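Local structure of tudor domain-containing protein 1 (5M9N) at residues A42-P47 with E163-M168; F81-G86 with L105-E110; V149-K154 with S188-L193. The protein probably helps silence transposable elements in the male germ line through the piRNA pathway, and interacts with Piwi proteins methylated on arginine. All blocks are in the same frame, centred on the assembly; numbering follows the deposited sequence. Where two conformers were deposited one is given.

Contact 1. Residues A42-P47 with E163-M168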
loop_
_atom_site.group_PDB
_atom_site.type_symbol
_atom_site.label_atom_id
_atom_site.label_comp_id
_atom_site.label_asym_id
_atom_site.label_seq_id
_atom_site.Cartn_x
_atom_site.Cartn_y
_atom_site.Cartn_z
ATOM N N ALA A 42 0.201 -3.937 -6.146
ATOM C CA ALA A 42 0.833 -4.655 -5.044
ATOM C C ALA A 42 -0.175 -5.455 -4.211
ATOM O O ALA A 42 0.160 -6.560 -3.768
ATOM C CB ALA A 42 1.603 -3.679 -4.187
ATOM N N HIS A 43 -1.374 -4.891 -3.975
ATOM C CA HIS A 43 -2.404 -5.475 -3.098
ATOM C C HIS A 43 -3.779 -5.043 -3.619
ATOM O O HIS A 43 -3.905 -3.881 -3.947
ATOM C CB HIS A 43 -2.193 -4.926 -1.666
ATOM C CG HIS A 43 -3.056 -5.569 -0.625
ATOM N ND1 HIS A 43 -2.757 -6.789 -0.054
ATOM C CD2 HIS A 43 -4.216 -5.166 -0.056
ATOM C CE1 HIS A 43 -3.701 -7.114 0.812
ATOM N NE2 HIS A 43 -4.598 -6.145 0.828
ATOM N N ILE A 44 -4.779 -5.943 -3.629
ATOM C CA ILE A 44 -6.128 -5.679 -4.150
ATOM C C ILE A 44 -7.152 -6.158 -3.158
ATOM O O ILE A 44 -7.204 -7.353 -2.907
ATOM C CB ILE A 44 -6.425 -6.450 -5.483
ATOM C CG1 ILE A 44 -5.461 -5.991 -6.591
ATOM C CG2 ILE A 44 -7.890 -6.286 -5.959
ATOM C CD1 ILE A 44 -5.620 -6.787 -7.882
ATOM N N GLN A 45 -7.962 -5.244 -2.611
ATOM C CA GLN A 45 -9.237 -5.630 -1.961
ATOM C C GLN A 45 -10.325 -5.777 -2.981
ATOM O O GLN A 45 -10.891 -6.831 -3.119
ATOM C CB GLN A 45 -9.636 -4.619 -0.848
ATOM C CG GLN A 45 -8.702 -4.728 0.368
ATOM C CD GLN A 45 -8.735 -6.085 1.002
ATOM O OE1 GLN A 45 -9.775 -6.677 1.127
ATOM N NE2 GLN A 45 -7.590 -6.614 1.351
ATOM N N THR A 46 -10.619 -4.715 -3.707
ATOM C CA THR A 46 -11.581 -4.754 -4.800
ATOM C C THR A 46 -11.086 -3.783 -5.863
ATOM O O THR A 46 -10.164 -3.009 -5.603
ATOM C CB THR A 46 -12.981 -4.202 -4.382
ATOM O OG1 THR A 46 -12.865 -2.797 -4.207
ATOM C CG2 THR A 46 -13.462 -4.812 -3.058
ATOM N N PRO A 47 -11.813 -3.688 -6.966
ATOM C CA PRO A 47 -11.525 -2.661 -7.928
ATOM C C PRO A 47 -11.640 -1.249 -7.445
ATOM O O PRO A 47 -11.021 -0.391 -8.049
ATOM C CB PRO A 47 -12.517 -2.952 -9.037
ATOM C CG PRO A 47 -12.663 -4.422 -8.994
ATOM C CD PRO A 47 -12.718 -4.697 -7.545
ATOM N N GLU A 163 -15.030 -13.401 -7.866
ATOM C CA GLU A 163 -14.723 -13.681 -9.237
ATOM C C GLU A 163 -14.265 -12.481 -10.057
ATOM O O GLU A 163 -13.424 -12.638 -10.946
ATOM C CB GLU A 163 -15.923 -14.295 -9.928
ATOM C CG GLU A 163 -15.563 -14.761 -11.319
ATOM C CD GLU A 163 -16.422 -15.882 -11.839
ATOM O OE1 GLU A 163 -17.536 -16.054 -11.297
ATOM O OE2 GLU A 163 -15.970 -16.569 -12.809
ATOM N N ALA A 164 -14.872 -11.314 -9.851
ATOM C CA ALA A 164 -14.418 -10.102 -10.541
ATOM C C ALA A 164 -13.011 -9.775 -10.070
ATOM O O ALA A 164 -12.136 -9.454 -10.855
ATOM C CB ALA A 164 -15.339 -8.927 -10.265
ATOM N N ILE A 165 -12.829 -9.860 -8.760
ATOM C CA ILE A 165 -11.545 -9.617 -8.111
ATOM C C ILE A 165 -10.425 -10.580 -8.587
ATOM O O ILE A 165 -9.292 -10.159 -8.815
ATOM C CB ILE A 165 -11.760 -9.675 -6.594
ATOM C CG1 ILE A 165 -12.641 -8.484 -6.151
ATOM C CG2 ILE A 165 -10.440 -9.672 -5.847
ATOM C CD1 ILE A 165 -13.434 -8.782 -4.880
ATOM N N CYS A 166 -10.775 -11.851 -8.709
ATOM C CA CYS A 166 -9.915 -12.878 -9.286
ATOM C C CYS A 166 -9.434 -12.493 -10.677
ATOM O O CYS A 166 -8.262 -12.539 -10.972
ATOM C CB CYS A 166 -10.683 -14.185 -9.369
ATOM S SG CYS A 166 -9.670 -15.575 -9.858
ATOM N N LEU A 167 -10.380 -12.110 -11.521
ATOM C CA LEU A 167 -10.097 -11.678 -12.852
ATOM C C LEU A 167 -9.185 -10.470 -12.888
ATOM O O LEU A 167 -8.243 -10.448 -13.666
ATOM C CB LEU A 167 -11.388 -11.347 -13.589
ATOM C CG LEU A 167 -11.178 -10.791 -15.006
ATOM C CD1 LEU A 167 -10.465 -11.799 -15.920
ATOM C CD2 LEU A 167 -12.486 -10.362 -15.611
ATOM N N MET A 168 -9.477 -9.449 -12.085
ATOM C CA MET A 168 -8.584 -8.301 -11.962
ATOM C C MET A 168 -7.158 -8.717 -11.577
ATOM O O MET A 168 -6.191 -8.205 -12.160
ATOM C CB MET A 168 -9.109 -7.270 -10.945
ATOM C CG MET A 168 -8.219 -6.045 -10.843
ATOM S SD MET A 168 -8.849 -4.763 -9.719
ATOM C CE MET A 168 -7.436 -3.660 -9.652
#

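Contact 2. Residues F81-G86 with L105-E110. With EDO (1,2-ethanediol), chain D.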
loop_
_atom_site.group_PDB
_atom_site.type_symbol
_atom_site.label_atom_id
_atom_site.label_comp_id
_atom_site.label_asym_id
_atom_site.label_seq_id
_atom_site.Cartn_x
_atom_site.Cartn_y
_atom_site.Cartn_z
ATOM N N PHE A 81 5.946 -0.317 24.832
ATOM C CA PHE A 81 5.613 0.460 23.616
ATOM C C PHE A 81 4.139 0.236 23.252
ATOM O O PHE A 81 3.695 -0.870 22.956
ATOM C CB PHE A 81 6.567 0.182 22.445
ATOM C CG PHE A 81 6.291 1.038 21.233
ATOM C CD1 PHE A 81 6.217 2.438 21.341
ATOM C CD2 PHE A 81 6.055 0.450 19.977
ATOM C CE1 PHE A 81 5.940 3.239 20.216
ATOM C CE2 PHE A 81 5.780 1.250 18.865
ATOM C CZ PHE A 81 5.732 2.638 18.983
ATOM N N TYR A 82 3.387 1.317 23.349
ATOM C CA TYR A 82 1.994 1.339 23.100
ATOM C C TYR A 82 1.766 2.548 22.234
ATOM O O TYR A 82 1.423 3.629 22.740
ATOM C CB TYR A 82 1.181 1.446 24.415
ATOM C CG TYR A 82 1.198 0.187 25.231
ATOM C CD1 TYR A 82 0.253 -0.817 25.030
ATOM C CD2 TYR A 82 2.149 0.005 26.234
ATOM C CE1 TYR A 82 0.289 -1.988 25.786
ATOM C CE2 TYR A 82 2.188 -1.155 27.006
ATOM C CZ TYR A 82 1.263 -2.150 26.776
ATOM O OH TYR A 82 1.314 -3.291 27.552
ATOM N N PRO A 83 1.885 2.370 20.896
ATOM C CA PRO A 83 1.553 3.460 19.989
ATOM C C PRO A 83 0.074 3.822 19.999
ATOM O O PRO A 83 -0.772 2.972 20.330
ATOM C CB PRO A 83 1.992 2.905 18.632
ATOM C CG PRO A 83 1.863 1.431 18.757
ATOM C CD PRO A 83 2.322 1.169 20.172
ATOM N N ALA A 84 -0.225 5.068 19.636
ATOM C CA ALA A 84 -1.570 5.547 19.536
ATOM C C ALA A 84 -2.120 5.188 18.204
ATOM O O ALA A 84 -1.326 4.944 17.248
ATOM C CB ALA A 84 -1.646 7.068 19.737
ATOM N N ILE A 85 -3.468 5.182 18.120
ATOM C CA ILE A 85 -4.183 4.946 16.876
ATOM C C ILE A 85 -3.756 6.016 15.915
ATOM O O ILE A 85 -3.713 7.161 16.269
ATOM C CB ILE A 85 -5.729 4.915 16.997
ATOM C CG1 ILE A 85 -6.199 3.833 17.992
ATOM C CG2 ILE A 85 -6.386 4.747 15.619
ATOM C CD1 ILE A 85 -5.479 2.512 17.899
ATOM N N GLY A 86 -3.341 5.597 14.735
ATOM C CA GLY A 86 -2.829 6.502 13.726
ATOM C C GLY A 86 -1.354 6.844 13.734
ATOM O O GLY A 86 -0.918 7.623 12.920
ATOM N N LEU A 105 -3.738 0.838 13.118
ATOM C CA LEU A 105 -5.133 1.074 12.691
ATOM C C LEU A 105 -6.119 0.934 13.865
ATOM O O LEU A 105 -7.072 1.620 13.895
ATOM C CB LEU A 105 -5.565 0.173 11.548
ATOM C CG LEU A 105 -4.633 0.200 10.299
ATOM C CD1 LEU A 105 -5.123 -0.826 9.333
ATOM C CD2 LEU A 105 -4.650 1.576 9.706
ATOM N N ALA A 106 -5.807 0.073 14.821
ATOM C CA ALA A 106 -6.726 -0.326 15.892
ATOM C C ALA A 106 -5.995 -1.287 16.799
ATOM O O ALA A 106 -5.106 -2.057 16.355
ATOM C CB ALA A 106 -7.995 -0.993 15.329
ATOM N N TYR A 107 -6.361 -1.287 18.083
ATOM C CA TYR A 107 -5.899 -2.366 18.932
ATOM C C TYR A 107 -6.867 -3.526 18.776
ATOM O O TYR A 107 -8.103 -3.347 18.862
ATOM C CB TYR A 107 -5.782 -1.912 20.407
ATOM C CG TYR A 107 -4.474 -1.276 20.699
ATOM C CD1 TYR A 107 -4.165 -0.061 20.160
ATOM C CD2 TYR A 107 -3.542 -1.893 21.529
ATOM C CE1 TYR A 107 -2.919 0.536 20.373
ATOM C CE2 TYR A 107 -2.311 -1.311 21.787
ATOM C CZ TYR A 107 -1.993 -0.088 21.181
ATOM O OH TYR A 107 -0.761 0.540 21.440
ATOM N N ALA A 108 -6.331 -4.725 18.566
ATOM C CA ALA A 108 -7.147 -5.961 18.545
ATOM C C ALA A 108 -7.373 -6.571 19.941
ATOM O O ALA A 108 -8.340 -7.283 20.152
ATOM C CB ALA A 108 -6.529 -6.999 17.666
ATOM N N SER A 109 -6.430 -6.362 20.832
ATOM C CA SER A 109 -6.595 -6.721 22.250
ATOM C C SER A 109 -5.718 -5.731 23.007
ATOM O O SER A 109 -5.158 -4.774 22.439
ATOM C CB SER A 109 -6.096 -8.179 22.473
ATOM O OG SER A 109 -4.699 -8.319 22.091
ATOM N N GLU A 110 -5.484 -6.018 24.271
ATOM C CA GLU A 110 -4.580 -5.201 25.051
ATOM C C GLU A 110 -3.164 -5.330 24.588
ATOM O O GLU A 110 -2.412 -4.418 24.831
ATOM C CB GLU A 110 -4.646 -5.559 26.541
ATOM C CG GLU A 110 -6.041 -5.396 27.129
ATOM C CD GLU A 110 -6.404 -3.961 27.446
ATOM O OE1 GLU A 110 -5.707 -3.032 27.012
ATOM O OE2 GLU A 110 -7.384 -3.747 28.217
HETATM C C1 EDO D . 4.156 -4.023 25.245
HETATM O O1 EDO D . 5.310 -3.295 24.815
HETATM C C2 EDO D . 4.570 -5.318 25.923
HETATM O O2 EDO D . 5.549 -5.976 25.118
#

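Contact 3. Residues V149-K154 with S188-L193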
loop_
_atom_site.group_PDB
_atom_site.type_symbol
_atom_site.label_atom_id
_atom_site.label_comp_id
_atom_site.label_asym_id
_atom_site.label_seq_id
_atom_site.Cartn_x
_atom_site.Cartn_y
_atom_site.Cartn_z
ATOM N N VAL A 149 -8.552 3.713 -6.830
ATOM C CA VAL A 149 -9.850 3.277 -7.222
ATOM C C VAL A 149 -9.867 3.232 -8.765
ATOM O O VAL A 149 -9.404 4.151 -9.387
ATOM C CB VAL A 149 -10.855 4.360 -6.838
ATOM C CG1 VAL A 149 -12.254 4.029 -7.359
ATOM C CG2 VAL A 149 -10.825 4.581 -5.341
ATOM N N LEU A 150 -10.401 2.162 -9.328
ATOM C CA LEU A 150 -10.377 1.938 -10.745
ATOM C C LEU A 150 -11.442 2.822 -11.418
ATOM O O LEU A 150 -12.606 2.703 -11.083
ATOM C CB LEU A 150 -10.610 0.454 -11.053
ATOM C CG LEU A 150 -10.278 0.154 -12.531
ATOM C CD1 LEU A 150 -8.774 0.208 -12.783
ATOM C CD2 LEU A 150 -10.797 -1.184 -12.994
ATOM N N ALA A 151 -11.018 3.735 -12.297
ATOM C CA ALA A 151 -11.892 4.682 -13.065
ATOM C C ALA A 151 -12.902 4.021 -13.973
ATOM O O ALA A 151 -12.630 2.984 -14.579
ATOM C CB ALA A 151 -11.052 5.650 -13.934
ATOM N N GLY A 152 -14.078 4.654 -14.040
ATOM C CA GLY A 152 -15.104 4.368 -15.045
ATOM C C GLY A 152 -15.980 3.159 -14.785
ATOM O O GLY A 152 -16.761 2.803 -15.659
ATOM N N VAL A 153 -15.865 2.526 -13.617
ATOM C CA VAL A 153 -16.561 1.264 -13.362
ATOM C C VAL A 153 -17.272 1.245 -12.034
ATOM O O VAL A 153 -16.838 1.880 -11.089
ATOM C CB VAL A 153 -15.660 0.008 -13.421
ATOM C CG1 VAL A 153 -15.201 -0.228 -14.833
ATOM C CG2 VAL A 153 -14.490 0.058 -12.404
ATOM N N LYS A 154 -18.395 0.521 -12.017
ATOM C CA LYS A 154 -19.140 0.177 -10.800
ATOM C C LYS A 154 -19.433 -1.306 -10.874
ATOM O O LYS A 154 -19.579 -1.848 -11.986
ATOM C CB LYS A 154 -20.483 0.858 -10.792
ATOM C CG LYS A 154 -20.481 2.369 -10.854
ATOM C CD LYS A 154 -21.762 2.877 -11.545
ATOM C CE LYS A 154 -23.046 2.316 -10.948
ATOM N NZ LYS A 154 -24.202 3.170 -11.308
ATOM N N SER A 188 -7.559 8.942 -1.905
ATOM C CA SER A 188 -6.982 8.083 -2.962
ATOM C C SER A 188 -6.904 8.688 -4.364
ATOM O O SER A 188 -7.308 9.811 -4.572
ATOM C CB SER A 188 -7.782 6.796 -3.011
ATOM O OG SER A 188 -9.064 7.035 -3.387
ATOM N N SER A 189 -6.334 7.921 -5.296
ATOM C CA SER A 189 -6.334 8.275 -6.706
ATOM C C SER A 189 -7.270 7.417 -7.543
ATOM O O SER A 189 -7.256 6.215 -7.430
ATOM C CB SER A 189 -4.941 8.154 -7.276
ATOM O OG SER A 189 -4.040 8.943 -6.565
ATOM N N LEU A 190 -8.056 8.062 -8.405
ATOM C CA LEU A 190 -8.836 7.388 -9.404
ATOM C C LEU A 190 -7.885 7.153 -10.580
ATOM O O LEU A 190 -7.296 8.087 -11.059
ATOM C CB LEU A 190 -9.991 8.284 -9.860
ATOM C CG LEU A 190 -11.065 7.623 -10.713
ATOM C CD1 LEU A 190 -11.887 6.570 -9.982
ATOM C CD2 LEU A 190 -12.012 8.683 -11.309
ATOM N N VAL A 191 -7.770 5.930 -11.048
ATOM C CA VAL A 191 -6.744 5.602 -12.081
ATOM C C VAL A 191 -7.305 4.706 -13.166
ATOM O O VAL A 191 -8.318 4.020 -12.967
ATOM C CB VAL A 191 -5.507 4.866 -11.466
ATOM C CG1 VAL A 191 -4.711 5.750 -10.515
ATOM C CG2 VAL A 191 -5.900 3.550 -10.847
ATOM N N GLU A 192 -6.652 4.727 -14.331
ATOM C CA GLU A 192 -6.817 3.673 -15.319
ATOM C C GLU A 192 -5.616 2.785 -15.201
ATOM O O GLU A 192 -4.523 3.274 -14.913
ATOM C CB GLU A 192 -6.847 4.239 -16.737
ATOM C CG GLU A 192 -8.195 4.732 -17.197
ATOM C CD GLU A 192 -8.089 5.555 -18.455
ATOM O OE1 GLU A 192 -7.020 5.557 -19.080
ATOM O OE2 GLU A 192 -9.072 6.219 -18.821
ATOM N N LEU A 193 -5.812 1.492 -15.410
ATOM C CA LEU A 193 -4.735 0.513 -15.424
ATOM C C LEU A 193 -4.640 -0.043 -16.838
ATOM O O LEU A 193 -5.598 -0.628 -17.317
ATOM C CB LEU A 193 -5.038 -0.636 -14.497
ATOM C CG LEU A 193 -5.154 -0.343 -12.988
ATOM C CD1 LEU A 193 -5.363 -1.655 -12.269
ATOM C CD2 LEU A 193 -3.927 0.387 -12.495
#

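Contact 1. Residues A42-P47 with E163-M168
M168 reaches from the helix and lays its thioether between I44 and P47. This is the tight part of the contact, and both M168 and P47 are buried. The M168 chain is extended, with CG opposite the backbone N (chi1 -178°), and this carries the sulfur out to the P47 ring. M168 SD lies 3.8 Å from P47 CA and 3.9 Å from P47 CG. The two side chains run past each other in opposite directions. I44 comes in from strand 36-44, and its CD1 meets both M168 CG and M168 CE at 4.0 Å. I165, one turn earlier on the helix, fills the next place. Its CG1 touches P47 CD at 4.0 Å, and the two side chains cross at about a right angle.

The other side is looser. I44 CG2 and I165 CG2 are 4.2 Å apart, and both residues are partly exposed. I165 CD1 comes only within 4.4 Å of T46 CG2. The one close approach on this side is to backbone, where I165 CD1 lies 3.7 Å from Q45 O. The CB atoms of Q45 and T46 point away from the helix, and T46 OG1 bonds instead to the backbone N of E48. No hydrogen bond joins the two segments, so the contact is held by apolar packing.

The contact joins the helix to the corner where the chain leaves strand 36-44. These elements belong to the part of the extended Tudor domain that lies beside the Tudor core and resembles a staphylococcal nuclease fold. F50 of strand 49-54 touches both I44 and M168. V204 of helix 204-210 also packs on M168, and W160 lies against P47. Further along helix 162-172, K169 and V172 continue the cover over I44.

Contact 2. Residues F81-G86 with L105-E110
Y107 donates the single hydrogen bond between the two segments, from its OH to P83 O at 2.7 Å. The hydroxyl lies in the carbonyl plane and uses a lone pair of the oxygen, with a C=O...donor angle of 137°. CG of Y107 stands beside the backbone N (chi1 -86°), and the ring extends toward the loop of 81-86. P83 O sits at the edge of this ring. The bond ties a strand side chain to the backbone of an irregular loop.

Apolar contacts flank it. I85 CD1 also meets the Y107 ring at its edge, 3.7 Å from Y107 CD1, and it lies 3.7 Å from A106 CA. Two carbon-to-oxygen van der Waals contacts add to these. I85 CG2 touches the backbone at L105 O, 3.6 Å away, and P83 CD approaches Y107 OH at 3.4 Å.

The two tyrosines cross at about a right angle. Y82 CD1 is 4.2 Å from Y107 CE2, and the edge of the Y82 ring faces E110 O. A 1,2-ethanediol, probably from the crystallisation liquor, lies by the Y82 hydroxyl and is weakly bonded to F81 N.

The contact lies at the surface of the Tudor core. It fastens the loop before strand 88-92 to strand 99-109, where V104 packs on P83 and I85. V113 of strand 112-117 touches Y107.

Contact 3. Residues V149-K154 with S188-L193
L190 and A151 form the apolar centre, with L190 CG 3.8 Å from A151 CB. L190 CG is turned opposite its own backbone N (chi1 -169°), and CD1 lies over the neighbouring strand. There it also meets V149 CG1 at 3.7 Å. L150 and V191 lie on the other face of the sheet. L150 CD1 reaches along this face to L193 CG, 3.7 Å away, while F50 of strand 49-54 touches L150, V191 and L193.

The backbones pair as parallel strands, V149 beside L190 and L150 beside V191. V149 N donates to S189 O, and V191 N returns a bond to V149 O, both at 2.9 Å. A151 N completes the set with a bond to V191 O at 2.8 Å, the straightest of the three (172° at the hydrogen).

Toward the edge, the S188 hydroxyl merely packs on a methyl, with OG 3.6 Å from V149 CG2. The polar edge itself is S189 and E192: S189 OG bonds to K184, and E192 forms a salt bridge to K180.

The chemistry divides the work: backbone bonds set the parallel register, apolar side chains pack on both faces, and the polar ends of S189 and E192 link this strand to strand 177-184.

From the N terminus, the chain passes 42-47 and enters the Tudor core. Contact 2 closes a short loop there, between 81-86 and 105-110. The chain then returns through 149-154, and helix 162-172 closes the long loop of contact 1. Contact 2 thus lies wholly within that loop. Contact 3 closes last and crosses contact 1, since 149-154 comes before 163-168 and 188-193 after it. The two also touch, through a probable hydrogen bond from L150 N to P47 O and packing of M168 on L193. On one mixed sheet, contact 1 sets helix 162-172 on strand 36-44 and contact 3 pairs strands 146-150 and 189-195. Contact 2 stands apart, its centre about 28 Å from that of contact 1.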